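Local coordinates for protein translation initiation factor eIF-2B (Pyrococcus horikoshii, PDB 1VB5) that probably catalyses the exchange of GDP for GTP on initiation factor 2, as a member of the eIF-2B alpha/beta/delta subunit family, at residues S117-R127 with E148-S159; F136-S144 with I161-M171. One frame throughout, in Å; residues are numbered along the deposited sequence.

Contact 1 of 2, residues S117-R127 with E148-S159; sequences SFSSTVLEIIR and EGLHLARELEFS
Arg127, its chain extended from CG to NE (chi2 176°), reaches across from helix 120-131 and grips the C-terminal end of helix 148-158 and the adjoining Ser159 with three hydrogen bonds. Its NE donates to Ser159 OG (2.7 Å), while NH2 makes a salt bridge to Glu155 OE2 (2.7 Å) and a longer bond to the backbone Glu155 O. Guanidinium and carboxylate stand almost perpendicular, 84° apart, and OE2 is met on its anti side, somewhat out of the carboxylate plane. Glu155 O also accepts from Ser159 N, arriving from the opposite face of the carbonyl. NH1 turns back to Glu124 OE2, in the guanidinium plane, and Leu123 CD2 lies over one guanidinium face, so the group is fixed in rotation. With an alanine here, Glu155 and Glu124 would probably both lose their cationic mate, and Ser159 OG its NE donor.

Deeper in, Leu123 CD1 meets Leu152 CD2 and Leu156 CD2, and Ile126 CG2 packs on the same Leu156 methyl (3.7 Å). At the other end, Phe118 and His151 form an edge-to-face pair with centroids 4.5 Å apart: His151 CD2 sits over the middle of the Phe118 ring, and Leu152 CB lies at that ring's edge. Ser117 OG donates to the anti lone pair of Glu148 OE2 (2.7 Å), whose second partner is Lys197. Ser119 OG, as N-cap, accepts from Val122 N (3.1 Å). The helices run side by side at 22°, and their apolar side chains rest on strand 136-141, the packing of neighbouring helices on one face of a Rossmann-like alpha/beta sheet.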
# COMPACT_ATOMS: atom_id res chain seq x y z
N SER B 117 4.28 5.71 7.45
CA SER B 117 5.65 6.21 7.36
C SER B 117 6.18 6.68 8.73
O SER B 117 5.63 6.33 9.77
CB SER B 117 5.73 7.35 6.35
OG SER B 117 7.07 7.68 6.07
N PHE B 118 7.26 7.45 8.71
CA PHE B 118 7.86 7.96 9.94
C PHE B 118 7.89 9.48 9.98
O PHE B 118 8.31 10.14 9.02
CB PHE B 118 9.30 7.44 10.11
CG PHE B 118 10.00 8.01 11.33
CD1 PHE B 118 9.65 7.60 12.61
CD2 PHE B 118 10.98 9.00 11.19
CE1 PHE B 118 10.25 8.16 13.74
CE2 PHE B 118 11.59 9.57 12.31
CZ PHE B 118 11.22 9.15 13.59
N SER B 119 7.44 10.04 11.10
CA SER B 119 7.42 11.48 11.32
C SER B 119 7.78 11.73 12.77
O SER B 119 7.05 11.32 13.67
CB SER B 119 6.02 12.02 11.04
OG SER B 119 5.86 13.31 11.61
N SER B 120 8.91 12.41 13.01
CA SER B 120 9.33 12.69 14.38
C SER B 120 8.27 13.51 15.11
O SER B 120 8.12 13.40 16.32
CB SER B 120 10.68 13.42 14.39
OG SER B 120 10.70 14.47 13.44
N THR B 121 7.51 14.30 14.36
CA THR B 121 6.46 15.13 14.94
C THR B 121 5.31 14.26 15.43
O THR B 121 4.82 14.43 16.55
CB THR B 121 5.95 16.16 13.91
OG1 THR B 121 7.02 17.06 13.57
CG2 THR B 121 4.78 16.96 14.47
N VAL B 122 4.87 13.32 14.60
CA VAL B 122 3.78 12.44 15.00
C VAL B 122 4.24 11.61 16.19
O VAL B 122 3.47 11.34 17.11
CB VAL B 122 3.35 11.50 13.84
CG1 VAL B 122 2.34 10.47 14.34
CG2 VAL B 122 2.75 12.32 12.71
N LEU B 123 5.51 11.20 16.17
CA LEU B 123 6.08 10.41 17.25
C LEU B 123 6.04 11.19 18.58
O LEU B 123 5.70 10.63 19.62
CB LEU B 123 7.52 10.01 16.92
CG LEU B 123 8.31 9.32 18.03
CD1 LEU B 123 7.56 8.08 18.51
CD2 LEU B 123 9.70 8.95 17.54
N GLU B 124 6.39 12.47 18.55
CA GLU B 124 6.36 13.26 19.78
C GLU B 124 4.94 13.51 20.26
O GLU B 124 4.70 13.67 21.46
CB GLU B 124 7.11 14.58 19.61
CG GLU B 124 8.63 14.40 19.59
CD GLU B 124 9.12 13.51 20.73
OE1 GLU B 124 8.78 13.78 21.90
OE2 GLU B 124 9.87 12.54 20.45
N ILE B 125 4.00 13.55 19.32
CA ILE B 125 2.60 13.74 19.69
C ILE B 125 2.18 12.51 20.48
O ILE B 125 1.56 12.60 21.54
CB ILE B 125 1.68 13.85 18.44
CG1 ILE B 125 1.92 15.17 17.72
CG2 ILE B 125 0.21 13.72 18.86
CD1 ILE B 125 1.06 15.36 16.47
N ILE B 126 2.52 11.34 19.94
CA ILE B 126 2.17 10.08 20.58
C ILE B 126 2.82 9.92 21.96
O ILE B 126 2.16 9.51 22.92
CB ILE B 126 2.53 8.90 19.64
CG1 ILE B 126 1.51 8.84 18.49
CG2 ILE B 126 2.55 7.60 20.40
CD1 ILE B 126 1.88 7.86 17.37
N ARG B 127 4.09 10.27 22.06
CA ARG B 127 4.82 10.16 23.32
C ARG B 127 4.27 11.11 24.38
O ARG B 127 4.17 10.73 25.55
CB ARG B 127 6.30 10.44 23.09
CG ARG B 127 7.06 9.27 22.49
CD ARG B 127 8.50 9.63 22.19
NE ARG B 127 9.29 8.43 21.93
CZ ARG B 127 10.47 8.41 21.33
NH1 ARG B 127 11.02 9.55 20.91
NH2 ARG B 127 11.10 7.26 21.14
N GLU B 148 10.84 2.78 6.83
CA GLU B 148 11.09 3.74 7.90
C GLU B 148 10.04 3.51 8.98
O GLU B 148 10.18 3.96 10.12
CB GLU B 148 10.99 5.18 7.37
CG GLU B 148 9.62 5.56 6.83
CD GLU B 148 9.45 5.29 5.33
OE1 GLU B 148 10.19 4.44 4.77
OE2 GLU B 148 8.57 5.93 4.72
N GLY B 149 8.97 2.80 8.63
CA GLY B 149 7.92 2.52 9.59
C GLY B 149 8.42 1.65 10.73
O GLY B 149 7.92 1.74 11.86
N LEU B 150 9.39 0.80 10.44
CA LEU B 150 9.94 -0.07 11.47
C LEU B 150 10.74 0.78 12.44
O LEU B 150 10.87 0.44 13.61
CB LEU B 150 10.81 -1.17 10.85
CG LEU B 150 10.02 -2.16 9.98
CD1 LEU B 150 10.96 -3.18 9.35
CD2 LEU B 150 8.97 -2.86 10.84
N HIS B 151 11.28 1.90 11.96
CA HIS B 151 12.02 2.79 12.84
C HIS B 151 11.02 3.36 13.86
O HIS B 151 11.33 3.49 15.04
CB HIS B 151 12.67 3.92 12.04
CG HIS B 151 13.30 4.98 12.89
ND1 HIS B 151 14.19 4.69 13.90
CD2 HIS B 151 13.16 6.33 12.89
CE1 HIS B 151 14.57 5.81 14.49
NE2 HIS B 151 13.96 6.82 13.89
N LEU B 152 9.81 3.67 13.40
CA LEU B 152 8.77 4.20 14.29
C LEU B 152 8.45 3.14 15.35
O LEU B 152 8.31 3.46 16.53
CB LEU B 152 7.50 4.51 13.49
CG LEU B 152 6.46 5.50 14.04
CD1 LEU B 152 5.06 5.04 13.61
CD2 LEU B 152 6.52 5.62 15.55
N ALA B 153 8.33 1.89 14.91
CA ALA B 153 8.02 0.79 15.81
C ALA B 153 9.10 0.62 16.90
O ALA B 153 8.78 0.36 18.05
CB ALA B 153 7.86 -0.52 15.02
N ARG B 154 10.36 0.76 16.52
CA ARG B 154 11.47 0.65 17.47
C ARG B 154 11.34 1.75 18.53
O ARG B 154 11.58 1.52 19.71
CB ARG B 154 12.83 0.82 16.77
CG ARG B 154 13.45 -0.45 16.14
CD ARG B 154 12.59 -1.00 15.02
NE ARG B 154 13.35 -1.51 13.87
CZ ARG B 154 14.21 -0.79 13.15
NH1 ARG B 154 14.44 0.49 13.45
NH2 ARG B 154 14.81 -1.33 12.10
N GLU B 155 10.97 2.95 18.09
CA GLU B 155 10.83 4.08 19.00
C GLU B 155 9.64 3.93 19.94
O GLU B 155 9.73 4.29 21.11
CB GLU B 155 10.71 5.38 18.21
CG GLU B 155 11.95 5.72 17.39
CD GLU B 155 13.17 6.03 18.26
OE1 GLU B 155 14.29 6.08 17.71
OE2 GLU B 155 13.01 6.24 19.48
N LEU B 156 8.53 3.41 19.42
CA LEU B 156 7.33 3.23 20.22
C LEU B 156 7.58 2.15 21.27
O LEU B 156 7.07 2.21 22.38
CB LEU B 156 6.14 2.83 19.34
CG LEU B 156 5.55 3.91 18.43
CD1 LEU B 156 4.42 3.33 17.60
CD2 LEU B 156 5.03 5.07 19.28
N GLU B 157 8.39 1.16 20.89
CA GLU B 157 8.73 0.08 21.80
C GLU B 157 9.59 0.66 22.93
O GLU B 157 9.41 0.33 24.09
CB GLU B 157 9.49 -1.00 21.05
CG GLU B 157 9.73 -2.28 21.83
CD GLU B 157 10.33 -3.37 20.95
OE1 GLU B 157 11.46 -3.16 20.45
OE2 GLU B 157 9.67 -4.42 20.76
N PHE B 158 10.53 1.53 22.56
CA PHE B 158 11.41 2.17 23.54
C PHE B 158 10.56 2.90 24.58
O PHE B 158 10.84 2.86 25.78
CB PHE B 158 12.33 3.17 22.83
CG PHE B 158 13.28 3.89 23.75
CD1 PHE B 158 14.51 3.33 24.10
CD2 PHE B 158 12.95 5.15 24.27
CE1 PHE B 158 15.40 4.01 24.93
CE2 PHE B 158 13.83 5.84 25.11
CZ PHE B 158 15.06 5.27 25.44
N SER B 159 9.50 3.55 24.11
CA SER B 159 8.62 4.32 24.99
C SER B 159 7.54 3.52 25.72
O SER B 159 6.81 4.08 26.53
CB SER B 159 7.98 5.46 24.18
OG SER B 159 8.97 6.31 23.64

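Contact 2 of 2, residues F136-S144 with I161-M171; sequences FKVILTESS and IEFEVITDAQM
A right-handed beta-alpha-beta crossover brings strands 136-141 and 163-166 together as parallel neighbours at one edge of the Rossmann-like sheet, with helix 148-158 as the connection. Val138 pairs with Phe163 and Thr141 with Ile166. Bonds alternate in direction: Glu164 N to Val138 O (2.8 Å), Leu140 N to Glu164 O, Ile166 N to Leu140 O, then Glu142 N to Ile166 O (2.9 Å).

On the helix-covered face, Leu140 has CG between its backbone N and carbonyl carbon (chi1 60°), which lets CD1 lie on Val165 CG1 and CD2 on Phe163 CB (4.1 Å). Across the sheet, Ile139 CG2 touches Ile166 CD1 (4.0 Å), and Thr141 CG2 rests on Met171 CG. The hydroxyl of Thr141 bonds to His116. Glu142 and Glu164 form salt bridges with Arg241 and Arg247 of the second subunit, so this edge faces the dimer partner. One water bridges Phe136 O and Glu162 N ahead of the Val138-Phe163 pair.

Beyond the strand ends, the Asp168 carboxylate holds the turn after Thr141 by its backbone: OD1 takes a weak bond from Ser143 N (3.0 Å), and OD2 accepts from Ser144 N on its syn side, tilted somewhat from the carboxylate plane (2.9 Å).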
# COMPACT_ATOMS: atom_id res chain seq x y z
N PHE B 136 -3.98 4.20 24.74
CA PHE B 136 -4.27 4.02 23.33
C PHE B 136 -3.33 3.00 22.71
O PHE B 136 -2.36 2.56 23.34
CB PHE B 136 -4.15 5.36 22.61
CG PHE B 136 -2.79 6.00 22.74
CD1 PHE B 136 -1.75 5.65 21.89
CD2 PHE B 136 -2.55 6.95 23.74
CE1 PHE B 136 -0.49 6.22 22.02
CE2 PHE B 136 -1.29 7.53 23.88
CZ PHE B 136 -0.26 7.17 23.02
N LYS B 137 -3.63 2.62 21.47
CA LYS B 137 -2.83 1.67 20.72
C LYS B 137 -2.53 2.30 19.37
O LYS B 137 -3.30 3.15 18.90
CB LYS B 137 -3.59 0.35 20.51
CG LYS B 137 -4.05 -0.33 21.79
CD LYS B 137 -4.93 -1.54 21.49
CE LYS B 137 -5.56 -2.10 22.76
NZ LYS B 137 -6.48 -3.24 22.48
N VAL B 138 -1.44 1.89 18.75
CA VAL B 138 -1.07 2.44 17.46
C VAL B 138 -0.95 1.37 16.38
O VAL B 138 -0.43 0.29 16.61
CB VAL B 138 0.27 3.19 17.55
CG1 VAL B 138 0.62 3.79 16.19
CG2 VAL B 138 0.18 4.28 18.61
N ILE B 139 -1.46 1.70 15.19
CA ILE B 139 -1.36 0.81 14.05
C ILE B 139 -0.50 1.61 13.08
O ILE B 139 -0.81 2.76 12.78
CB ILE B 139 -2.74 0.53 13.41
CG1 ILE B 139 -3.66 -0.15 14.43
CG2 ILE B 139 -2.58 -0.36 12.18
CD1 ILE B 139 -5.11 -0.27 14.00
N LEU B 140 0.59 1.01 12.62
CA LEU B 140 1.48 1.70 11.71
C LEU B 140 1.95 0.79 10.59
O LEU B 140 1.98 -0.43 10.74
CB LEU B 140 2.68 2.24 12.48
CG LEU B 140 3.52 1.17 13.18
CD1 LEU B 140 4.77 0.90 12.36
CD2 LEU B 140 3.88 1.64 14.57
N THR B 141 2.32 1.38 9.46
CA THR B 141 2.77 0.62 8.31
C THR B 141 4.29 0.50 8.29
O THR B 141 4.98 1.38 8.79
CB THR B 141 2.35 1.29 6.99
OG1 THR B 141 3.03 2.55 6.86
CG2 THR B 141 0.86 1.53 6.97
N GLU B 142 4.79 -0.58 7.71
CA GLU B 142 6.23 -0.79 7.61
C GLU B 142 6.81 0.27 6.67
O GLU B 142 7.97 0.67 6.82
CB GLU B 142 6.53 -2.20 7.09
CG GLU B 142 5.98 -2.49 5.71
CD GLU B 142 6.06 -3.98 5.35
OE1 GLU B 142 5.68 -4.34 4.22
OE2 GLU B 142 6.50 -4.77 6.21
N SER B 143 6.00 0.69 5.70
CA SER B 143 6.35 1.73 4.72
C SER B 143 7.41 1.38 3.68
O SER B 143 8.57 1.77 3.80
CB SER B 143 6.80 3.01 5.44
OG SER B 143 5.86 3.39 6.43
N SER B 144 6.99 0.66 2.64
CA SER B 144 7.91 0.28 1.57
C SER B 144 8.40 1.53 0.84
O SER B 144 7.69 2.53 0.77
CB SER B 144 7.20 -0.64 0.57
OG SER B 144 6.72 -1.80 1.21
N ILE B 161 4.93 2.04 24.31
CA ILE B 161 3.63 2.28 23.70
C ILE B 161 3.20 1.04 22.91
O ILE B 161 3.98 0.45 22.17
CB ILE B 161 3.71 3.53 22.80
CG1 ILE B 161 4.04 4.74 23.68
CG2 ILE B 161 2.39 3.73 22.06
CD1 ILE B 161 4.47 5.97 22.93
N GLU B 162 1.94 0.64 23.10
CA GLU B 162 1.41 -0.53 22.41
C GLU B 162 1.23 -0.23 20.92
O GLU B 162 0.68 0.81 20.54
CB GLU B 162 0.08 -0.94 23.03
CG GLU B 162 -0.32 -2.38 22.71
CD GLU B 162 -1.71 -2.73 23.22
OE1 GLU B 162 -2.04 -2.36 24.37
OE2 GLU B 162 -2.47 -3.38 22.46
N PHE B 163 1.69 -1.13 20.06
CA PHE B 163 1.56 -0.92 18.62
C PHE B 163 1.44 -2.22 17.85
O PHE B 163 1.79 -3.29 18.35
CB PHE B 163 2.76 -0.13 18.09
CG PHE B 163 4.06 -0.89 18.12
CD1 PHE B 163 4.39 -1.78 17.11
CD2 PHE B 163 4.94 -0.73 19.19
CE1 PHE B 163 5.58 -2.50 17.15
CE2 PHE B 163 6.13 -1.45 19.24
CZ PHE B 163 6.46 -2.33 18.22
N GLU B 164 0.95 -2.10 16.62
CA GLU B 164 0.76 -3.22 15.72
C GLU B 164 1.29 -2.74 14.37
O GLU B 164 1.00 -1.62 13.96
CB GLU B 164 -0.74 -3.53 15.62
CG GLU B 164 -1.08 -4.91 15.12
CD GLU B 164 -2.59 -5.15 15.08
OE1 GLU B 164 -3.00 -6.32 14.93
OE2 GLU B 164 -3.35 -4.16 15.19
N VAL B 165 2.07 -3.57 13.69
CA VAL B 165 2.62 -3.19 12.39
C VAL B 165 1.90 -3.92 11.25
O VAL B 165 1.57 -5.09 11.37
CB VAL B 165 4.12 -3.53 12.27
CG1 VAL B 165 4.68 -2.91 10.99
CG2 VAL B 165 4.87 -3.03 13.48
N ILE B 166 1.66 -3.22 10.14
CA ILE B 166 1.00 -3.82 8.99
C ILE B 166 1.76 -3.43 7.73
O ILE B 166 2.69 -2.61 7.78
CB ILE B 166 -0.48 -3.33 8.85
CG1 ILE B 166 -0.52 -1.82 8.55
CG2 ILE B 166 -1.26 -3.63 10.12
CD1 ILE B 166 -1.94 -1.26 8.34
N THR B 167 1.41 -4.04 6.60
CA THR B 167 2.04 -3.71 5.33
C THR B 167 1.23 -2.53 4.78
O THR B 167 0.10 -2.32 5.22
CB THR B 167 1.95 -4.87 4.32
OG1 THR B 167 0.58 -5.16 4.08
CG2 THR B 167 2.64 -6.11 4.88
N ASP B 168 1.79 -1.78 3.84
CA ASP B 168 1.07 -0.64 3.29
C ASP B 168 -0.29 -1.02 2.67
O ASP B 168 -1.28 -0.32 2.84
CB ASP B 168 1.92 0.09 2.23
CG ASP B 168 3.32 0.48 2.74
OD1 ASP B 168 3.54 0.47 3.97
OD2 ASP B 168 4.19 0.82 1.91
N ALA B 169 -0.32 -2.14 1.95
CA ALA B 169 -1.55 -2.58 1.30
C ALA B 169 -2.69 -2.95 2.25
O ALA B 169 -3.83 -3.14 1.82
CB ALA B 169 -1.25 -3.75 0.36
N GLN B 170 -2.39 -3.03 3.54
CA GLN B 170 -3.42 -3.38 4.53
C GLN B 170 -4.09 -2.16 5.18
O GLN B 170 -4.98 -2.32 6.02
CB GLN B 170 -2.82 -4.27 5.62
CG GLN B 170 -2.69 -5.75 5.27
CD GLN B 170 -1.97 -6.53 6.36
OE1 GLN B 170 -0.74 -6.59 6.38
NE2 GLN B 170 -2.73 -7.11 7.28
N MET B 171 -3.67 -0.96 4.79
CA MET B 171 -4.23 0.27 5.37
C MET B 171 -5.75 0.34 5.31
O MET B 171 -6.38 0.86 6.24
CB MET B 171 -3.62 1.50 4.70
CG MET B 171 -2.15 1.69 5.00
SD MET B 171 -1.50 3.28 4.47
CE MET B 171 -1.59 3.13 2.66
O HOH W 1 0.16 2.37 24.70
O HOH W 2 4.44 -2.82 2.82

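Both contacts share the unit strand 136-141, helix 148-158, strand 163-166: contact 1 sets its helix against helix 120-131, and contact 2 pairs its two strands. Contact 2 is the more buried, and its main chemistry is backbone hydrogen bonding; contact 1 is only partly buried and joins its helices mainly through side chains, apolar toward the sheet and charged on the side away from it, at Arg127 and Glu155. The layers meet where Leu152 and Leu156 cover Leu140. Main-chain bonds stitch them as well, Gly149 N to Glu142 O and probably Ile161 N to Leu156 O. Residues 136-144 and 161-171 also meet the second subunit extensively, whereas contact 1 reaches it through Leu150.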